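Local structure of bradyzoite pseudokinase 1 (Toxoplasma gondii, 6M7Z) at residues Met153-Lys158 / Glu302-Gly307. The protein is a bradyzoite pseudokinase with a divergent kinase fold, probably linked to regulation of membrane ultrastructure in the Toxoplasma parasitophorous vacuole. Residues are numbered along the deposited sequence; the frame is centred on the assembly and turned at random.
Sequences MVAALK and EDIEEG
A155 and E305 mark the crossing of helix 153-158 with helix 302-306, whose axes come within 9.3 Å at 67° and whose CA atoms at these two residues lie 6.0 Å apart. The small methyl of A155 points toward the second helix, consistent with that short CA spacing. Its CB meets the CG2 branch of I304 at 3.8 Å and, from one residue further on, the CG of E305 at 4.1 Å.

One helical turn after A155, K158 reaches across with its CG anti to the backbone N (chi1 -165°) and the rest of its chain extended. E305, also extended beyond CG, brings OE1 to 3.5 Å from K158 NZ, a long salt bridge at the partly exposed margin of the apolar contact. The same OE1 lies 3.9 Å from K158 CD. Helix 302-306 then stops in a Schellman motif, with G307 at positive phi (94°) and its N bonded to I304 O at 3.0 Å.

The crossing lies in the helical C-lobe of the kinase-like fold. Helix 287-291 borders it, M291 touching both K158 and E305. On other faces of helix 146-161, V154 packs on F241 of helix 230-248 and A156 on F175 of strand 175-177.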
# COMPACT_ATOMS: atom_id res chain seq x y z
N MET A 153 8.67 6.07 4.34
CA MET A 153 7.47 5.56 4.99
C MET A 153 6.66 6.71 5.61
O MET A 153 5.43 6.76 5.42
CB MET A 153 7.82 4.52 6.06
CG MET A 153 8.13 3.14 5.48
SD MET A 153 9.15 2.08 6.55
CE MET A 153 7.97 1.71 7.84
N VAL A 154 7.33 7.62 6.33
CA VAL A 154 6.68 8.81 6.93
C VAL A 154 6.05 9.66 5.81
O VAL A 154 4.93 10.13 5.95
CB VAL A 154 7.67 9.66 7.76
CG1 VAL A 154 7.02 10.92 8.28
CG2 VAL A 154 8.27 8.90 8.92
N ALA A 155 6.80 9.88 4.73
CA ALA A 155 6.36 10.73 3.64
C ALA A 155 5.09 10.14 3.01
O ALA A 155 4.18 10.87 2.65
CB ALA A 155 7.45 10.87 2.60
N ALA A 156 5.07 8.81 2.87
CA ALA A 156 3.97 8.11 2.22
C ALA A 156 2.69 8.32 3.05
O ALA A 156 1.63 8.66 2.50
CB ALA A 156 4.31 6.66 2.05
N LEU A 157 2.82 8.16 4.37
CA LEU A 157 1.70 8.34 5.29
C LEU A 157 1.19 9.79 5.22
O LEU A 157 -0.02 10.03 5.16
CB LEU A 157 2.16 8.01 6.71
CG LEU A 157 1.06 8.08 7.78
CD1 LEU A 157 -0.15 7.27 7.36
CD2 LEU A 157 1.58 7.58 9.11
N LYS A 158 2.12 10.75 5.22
CA LYS A 158 1.79 12.17 5.13
C LYS A 158 0.97 12.45 3.87
O LYS A 158 -0.01 13.20 3.93
CB LYS A 158 3.05 13.04 5.14
CG LYS A 158 2.76 14.51 5.43
CD LYS A 158 3.88 15.46 5.10
CE LYS A 158 3.39 16.89 4.97
NZ LYS A 158 4.21 17.65 3.99
N GLU A 302 11.35 16.76 -0.23
CA GLU A 302 10.61 17.06 -1.46
C GLU A 302 10.88 15.96 -2.49
O GLU A 302 9.97 15.59 -3.23
CB GLU A 302 10.95 18.45 -2.00
CG GLU A 302 9.85 18.99 -2.90
CD GLU A 302 9.95 20.45 -3.32
OE1 GLU A 302 11.02 20.84 -3.86
OE2 GLU A 302 8.96 21.19 -3.12
N ASP A 303 12.12 15.43 -2.53
CA ASP A 303 12.53 14.37 -3.48
C ASP A 303 11.90 13.02 -3.08
O ASP A 303 11.51 12.23 -3.96
CB ASP A 303 14.05 14.21 -3.56
CG ASP A 303 14.75 15.37 -4.23
OD1 ASP A 303 14.19 15.91 -5.21
OD2 ASP A 303 15.85 15.72 -3.78
N ILE A 304 11.85 12.75 -1.77
CA ILE A 304 11.21 11.55 -1.24
C ILE A 304 9.75 11.55 -1.70
O ILE A 304 9.28 10.55 -2.25
CB ILE A 304 11.32 11.48 0.30
CG1 ILE A 304 12.76 11.68 0.81
CG2 ILE A 304 10.71 10.17 0.79
CD1 ILE A 304 12.92 11.80 2.32
N GLU A 305 9.07 12.69 -1.51
CA GLU A 305 7.64 12.86 -1.78
C GLU A 305 7.35 12.76 -3.29
O GLU A 305 6.25 12.40 -3.66
CB GLU A 305 7.14 14.18 -1.21
CG GLU A 305 7.05 14.19 0.30
CD GLU A 305 6.71 15.52 0.95
OE1 GLU A 305 6.37 15.52 2.15
OE2 GLU A 305 6.79 16.55 0.27
N GLU A 306 8.34 13.08 -4.13
CA GLU A 306 8.18 13.00 -5.58
C GLU A 306 8.44 11.57 -6.06
O GLU A 306 8.17 11.24 -7.22
CB GLU A 306 9.13 13.95 -6.32
CG GLU A 306 8.72 15.42 -6.25
CD GLU A 306 7.24 15.76 -6.30
OE1 GLU A 306 6.76 16.50 -5.40
OE2 GLU A 306 6.55 15.28 -7.24
N GLY A 307 8.98 10.72 -5.18
CA GLY A 307 9.07 9.29 -5.42
C GLY A 307 10.40 8.87 -6.03
O GLY A 307 10.47 7.86 -6.74